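Local coordinates for protein particle-associated lyase (Acinetobacter bacteriophage AP22, PDB 4Y9V) that probably depolymerises the capsular polysaccharide of Acinetobacter baumannii by lyase chemistry, as a trimeric phage tailspike that binds fragments of the capsule, at residues 24-29 / 36-41; 269-272 / 276-279. One frame throughout, in Å; residues are numbered along the deposited sequence.

Contact 1 (24-29 / 36-41); sequences NSASAI and SQQEVN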
loop_
_atom_site.group_PDB
_atom_site.type_symbol
_atom_site.label_atom_id
_atom_site.label_comp_id
_atom_site.label_asym_id
_atom_site.label_seq_id
_atom_site.Cartn_x
_atom_site.Cartn_y
_atom_site.Cartn_z
ATOM N N ASN A 24 32.870 -32.571 47.154
ATOM C CA ASN A 24 33.127 -32.230 45.805
ATOM C C ASN A 24 31.839 -31.973 45.024
ATOM O O ASN A 24 31.921 -31.884 43.796
ATOM C CB ASN A 24 33.959 -33.248 45.004
ATOM C CG ASN A 24 35.400 -32.891 45.413
ATOM O OD1 ASN A 24 36.077 -32.086 44.755
ATOM N ND2 ASN A 24 35.761 -33.484 46.545
ATOM N N SER A 25 30.742 -31.781 45.679
ATOM C CA SER A 25 29.480 -31.432 45.052
ATOM C C SER A 25 29.402 -29.942 44.771
ATOM O O SER A 25 29.893 -29.150 45.566
ATOM C CB SER A 25 28.428 -31.836 46.073
ATOM O OG SER A 25 27.159 -31.401 45.597
ATOM N N ALA A 26 28.716 -29.563 43.711
ATOM C CA ALA A 26 28.432 -28.148 43.462
ATOM C C ALA A 26 27.626 -27.543 44.611
ATOM O O ALA A 26 27.728 -26.341 44.888
ATOM C CB ALA A 26 27.719 -27.950 42.140
ATOM N N SER A 27 26.875 -28.351 45.348
ATOM C CA SER A 27 26.169 -27.882 46.493
ATOM C C SER A 27 27.079 -27.433 47.632
ATOM O O SER A 27 26.609 -26.716 48.536
ATOM C CB SER A 27 25.294 -29.011 47.043
ATOM O OG SER A 27 24.183 -29.071 46.185
ATOM N N ALA A 28 28.350 -27.852 47.624
ATOM C CA ALA A 28 29.326 -27.506 48.673
ATOM C C ALA A 28 30.081 -26.227 48.386
ATOM O O ALA A 28 30.839 -25.806 49.252
ATOM C CB ALA A 28 30.271 -28.700 48.854
ATOM N N ILE A 29 29.915 -25.672 47.218
ATOM C CA ILE A 29 30.655 -24.479 46.769
ATOM C C ILE A 29 29.747 -23.279 46.917
ATOM O O ILE A 29 28.587 -23.355 46.502
ATOM C CB ILE A 29 31.137 -24.670 45.339
ATOM C CG1 ILE A 29 32.022 -25.925 45.195
ATOM C CG2 ILE A 29 31.826 -23.437 44.823
ATOM C CD1 ILE A 29 33.213 -26.022 46.130
ATOM N N SER A 36 24.485 -21.561 46.670
ATOM C CA SER A 36 25.498 -22.508 46.291
ATOM C C SER A 36 25.731 -22.485 44.786
ATOM O O SER A 36 24.916 -22.014 44.007
ATOM C CB SER A 36 25.135 -23.931 46.700
ATOM O OG SER A 36 24.166 -24.473 45.819
ATOM N N GLN A 37 26.853 -23.109 44.373
ATOM C CA GLN A 37 27.101 -23.234 42.935
ATOM C C GLN A 37 26.021 -24.086 42.286
ATOM O O GLN A 37 25.670 -23.833 41.119
ATOM C CB GLN A 37 28.496 -23.839 42.699
ATOM C CG GLN A 37 28.841 -23.895 41.235
ATOM C CD GLN A 37 28.961 -22.484 40.679
ATOM O OE1 GLN A 37 29.632 -21.631 41.278
ATOM N NE2 GLN A 37 28.348 -22.221 39.518
ATOM N N GLN A 38 25.500 -25.089 42.965
ATOM C CA GLN A 38 24.371 -25.847 42.394
ATOM C C GLN A 38 23.195 -24.932 42.115
ATOM O O GLN A 38 22.542 -25.038 41.073
ATOM C CB GLN A 38 23.941 -27.010 43.268
ATOM C CG GLN A 38 22.897 -27.891 42.614
ATOM C CD GLN A 38 23.429 -28.536 41.365
ATOM O OE1 GLN A 38 24.384 -29.333 41.423
ATOM N NE2 GLN A 38 22.848 -28.211 40.214
ATOM N N GLU A 39 22.892 -24.051 43.063
ATOM C CA GLU A 39 21.779 -23.102 42.877
ATOM C C GLU A 39 22.051 -22.142 41.733
ATOM O O GLU A 39 21.147 -21.795 40.979
ATOM C CB GLU A 39 21.513 -22.350 44.176
ATOM C CG GLU A 39 21.010 -23.237 45.295
ATOM C CD GLU A 39 20.779 -22.424 46.532
ATOM O OE1 GLU A 39 19.625 -21.989 46.779
ATOM O OE2 GLU A 39 21.749 -22.156 47.270
ATOM N N VAL A 40 23.305 -21.705 41.543
ATOM C CA VAL A 40 23.634 -20.893 40.377
ATOM C C VAL A 40 23.330 -21.717 39.121
ATOM O O VAL A 40 22.680 -21.231 38.196
ATOM C CB VAL A 40 25.106 -20.426 40.387
ATOM C CG1 VAL A 40 25.457 -19.746 39.081
ATOM C CG2 VAL A 40 25.424 -19.523 41.585
ATOM N N ASN A 41 23.845 -22.917 39.064
ATOM C CA ASN A 41 23.642 -23.791 37.902
ATOM C C ASN A 41 22.156 -23.982 37.607
ATOM O O ASN A 41 21.762 -24.022 36.442
ATOM C CB ASN A 41 24.305 -25.143 38.120
ATOM C CG ASN A 41 25.828 -25.125 38.239
ATOM O OD1 ASN A 41 26.476 -24.114 38.011
ATOM N ND2 ASN A 41 26.369 -26.285 38.581
HETATM O O HOH W 1 25.599 -30.568 43.546
HETATM O O HOH W 2 22.772 -26.316 47.003
#
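The N-terminal end of helix 37-42 is docked against the 3-10 segment 26-28, and two backbone bonds from the first turn of the helix define the contact. Gln37 N donates to Ile29 O at 2.8 Å with an N-H...O angle of 153°, while the bond from Gln38 N to Ala26 O is weak, being longer and more bent. Both acceptors precede the helix. The turn is also closed from within by a capping box: Glu39 N gives its hydrogen to Ser36 OG at 3.1 Å, and Ser36 N returns one to Glu39 OE2 at 2.9 Å. A chi1 of 77° sets Ser36 OG between its own N and carbonyl carbon, where it turns toward Glu39 N, three residues further on. A water lies 2.6 Å from Ser36 OG, and a second donates to Gln38 OE1; less certainly, in one conformer of Ser25 and Ser27, water can link the two segments along this edge. Gln38 OE1 also accepts from Lys32 N of the second subunit, Gln38 NE2 bonds Asp42 OD1, and the methyl carbon Ala26 CB lies 3.7 Å from Gln38 OE1. Ile29 CB meets Gln37 CB at 3.8 Å, the side chains passing at a slant. With CG anti to N and a bend at chi2, Gln37 directs its amide away from Ile29: NE2 bonds Asn41 OD1 nearly straight (169°), and OE1 accepts from Asn41 ND2 of the third subunit. Ile29 packs on Ile29 of the second subunit. These features are those of a capping-box helix start built into a trimer interface.

Contact 2 (269-272 / 276-279); sequences NNAP and LNYG. With 49S (2-acetamido-2-deoxy-beta-D-mannopyranuronic acid), chain B; SO4 (sulfate ion), chain K.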
loop_
_atom_site.group_PDB
_atom_site.type_symbol
_atom_site.label_atom_id
_atom_site.label_comp_id
_atom_site.label_asym_id
_atom_site.label_seq_id
_atom_site.Cartn_x
_atom_site.Cartn_y
_atom_site.Cartn_z
ATOM N N ASN A 269 7.078 -27.577 1.859
ATOM C CA ASN A 269 6.646 -28.938 1.633
ATOM C C ASN A 269 7.176 -29.376 0.267
ATOM O O ASN A 269 7.107 -28.618 -0.678
ATOM C CB ASN A 269 5.107 -29.067 1.644
ATOM C CG ASN A 269 4.671 -30.489 1.422
ATOM O OD1 ASN A 269 4.465 -30.923 0.278
ATOM N ND2 ASN A 269 4.498 -31.243 2.505
ATOM N N ASN A 270 7.680 -30.622 0.205
ATOM C CA ASN A 270 8.224 -31.140 -1.031
ATOM C C ASN A 270 7.776 -32.564 -1.295
ATOM O O ASN A 270 8.416 -33.281 -2.070
ATOM C CB ASN A 270 9.767 -31.064 -1.034
ATOM C CG ASN A 270 10.273 -29.653 -0.872
ATOM O OD1 ASN A 270 10.475 -28.976 -1.922
ATOM N ND2 ASN A 270 10.434 -29.207 0.283
ATOM N N ALA A 271 6.669 -32.973 -0.685
ATOM C CA ALA A 271 6.201 -34.341 -0.764
ATOM C C ALA A 271 5.417 -34.545 -2.055
ATOM O O ALA A 271 4.957 -33.610 -2.680
ATOM C CB ALA A 271 5.330 -34.635 0.450
ATOM N N PRO A 272 5.196 -35.825 -2.427
ATOM C CA PRO A 272 4.279 -36.118 -3.519
ATOM C C PRO A 272 2.944 -35.483 -3.256
ATOM O O PRO A 272 2.469 -35.382 -2.110
ATOM C CB PRO A 272 4.213 -37.647 -3.517
ATOM C CG PRO A 272 5.556 -38.077 -2.954
ATOM C CD PRO A 272 5.824 -37.042 -1.880
ATOM N N LEU A 276 -3.149 -31.705 0.688
ATOM C CA LEU A 276 -2.614 -30.485 1.266
ATOM C C LEU A 276 -1.363 -30.089 0.462
ATOM O O LEU A 276 -1.465 -29.539 -0.618
ATOM C CB LEU A 276 -2.408 -30.574 2.780
ATOM C CG LEU A 276 -3.690 -30.502 3.666
ATOM C CD1 LEU A 276 -4.517 -31.766 3.593
ATOM C CD2 LEU A 276 -3.310 -30.170 5.108
ATOM N N ASN A 277 -0.173 -30.358 1.050
ATOM C CA ASN A 277 1.133 -29.935 0.552
ATOM C C ASN A 277 1.296 -28.415 0.658
ATOM O O ASN A 277 1.333 -27.693 -0.325
ATOM C CB ASN A 277 1.443 -30.320 -0.899
ATOM C CG ASN A 277 1.277 -31.779 -1.223
ATOM O OD1 ASN A 277 0.292 -32.136 -1.864
ATOM N ND2 ASN A 277 2.237 -32.603 -0.840
ATOM N N TYR A 278 1.387 -27.947 1.910
ATOM C CA TYR A 278 1.416 -26.521 2.194
ATOM C C TYR A 278 2.747 -26.167 2.855
ATOM O O TYR A 278 3.229 -26.885 3.728
ATOM C CB TYR A 278 0.267 -26.134 3.118
ATOM C CG TYR A 278 -1.106 -26.507 2.604
ATOM C CD1 TYR A 278 -1.418 -26.593 1.260
ATOM C CD2 TYR A 278 -2.142 -26.740 3.502
ATOM C CE1 TYR A 278 -2.716 -26.892 0.828
ATOM C CE2 TYR A 278 -3.440 -26.995 3.075
ATOM C CZ TYR A 278 -3.729 -27.065 1.738
ATOM O OH TYR A 278 -5.027 -27.332 1.393
ATOM N N GLY A 279 3.356 -25.049 2.456
ATOM C CA GLY A 279 4.562 -24.607 3.176
ATOM C C GLY A 279 4.211 -24.165 4.595
ATOM O O GLY A 279 4.650 -24.766 5.575
HETATM C C8 49S B . -9.847 -25.323 4.273
HETATM C C7 49S B . -8.538 -26.068 4.117
HETATM O O7 49S B . -7.445 -25.494 4.312
HETATM N N2 49S B . -8.628 -27.359 3.763
HETATM C C2 49S B . -7.475 -28.199 3.507
HETATM C C3 49S B . -7.222 -29.205 4.633
HETATM O O3 49S B . -7.008 -28.536 5.876
HETATM C C1 49S B . -7.684 -28.962 2.213
HETATM O O1 49S B . -7.973 -28.116 1.138
HETATM O O5 49S B . -8.824 -29.812 2.346
HETATM C C5 49S B . -8.576 -30.854 3.308
HETATM C C6 49S B . -9.769 -31.787 3.310
HETATM O O6A 49S B . -10.922 -31.289 3.295
HETATM O O6B 49S B . -9.520 -33.018 3.350
HETATM C C4 49S B . -8.332 -30.250 4.692
HETATM O O4 49S B . -7.980 -31.396 5.474
HETATM S S SO4 K . -6.836 -26.760 -2.086
HETATM O O1 SO4 K . -8.096 -26.770 -1.363
HETATM O O2 SO4 K . -6.737 -25.524 -2.882
HETATM O O3 SO4 K . -6.850 -27.934 -2.975
HETATM O O4 SO4 K . -5.632 -26.836 -1.223
#
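Asn269 OD1 is gripped by two N-H groups, Asn277 ND2 at 3.0 Å and Ala271 N at 3.2 Å, which arrive from opposite faces of its amide plane. The second bond closes an Asx turn in the loop between strands 268-269 and 278-283 of the pectin lyase-like region. The Asn277 donor is tilted 32° from the acceptor's carbonyl plane, whereas Ala271 N stands well above it. Pointing CG away from its own N, chi1 of -179° carries the Asn269 amide across to Asn277, with the two amide planes 62° apart. Asn277 ND2 spends its other hydrogen on Pro272 O, 3.1 Å away, so this one nitrogen holds both Asn269 and Pro272 to Asn277 across the loop; Asn277 OD1 accepts from Asn274 N, which fixes the rotation of the amide. Beside this pair Asn269 CB rests 3.6 Å from Tyr278 O. The next side chain serves the glycan pocket. The Tyr278 side chain leaves its backbone away from segment 269-272, and Leu276 CA lies over one face of its ring, 3.6 Å above the plane and offset toward the rim. Leu276 CD1 packs 3.9 Å from C3 of the 2-acetamido-2-deoxy-mannuronic acid residue, which is also held by Arg166, Gln281 and His337, among others. Sulfate O4 sits at the ring edge in plane; the ion, probably from the crystallisation liquor, is shared with Arg166, Arg299 and His300. At the Tyr278 hydroxyl the proton is directed to sulfate O4, 2.7 Å from OH, while sugar O1 donates to the same OH from 3.1 Å.

Overall arrangement
Contact 1 closes before contact 2 opens along the chain; their centres are about 50 Å apart and the nearest atoms about 35 Å, so they do not touch and share no helix or strand. Contact 1 lies about 59 Å from the centre of the chain, at the N-terminal tip, where helix 37-42 meets its counterparts in the other two subunits. Contact 2 lies about 21 Å from that centre, between strands 268-269 and 278-283 of the pectin lyase-like region, whose stacked parallel strands fit a beta-helix. Contact 1 belongs to trimer packing, contact 2 to the glycan pocket on the elongated body, although Asn270 there also meets the second subunit.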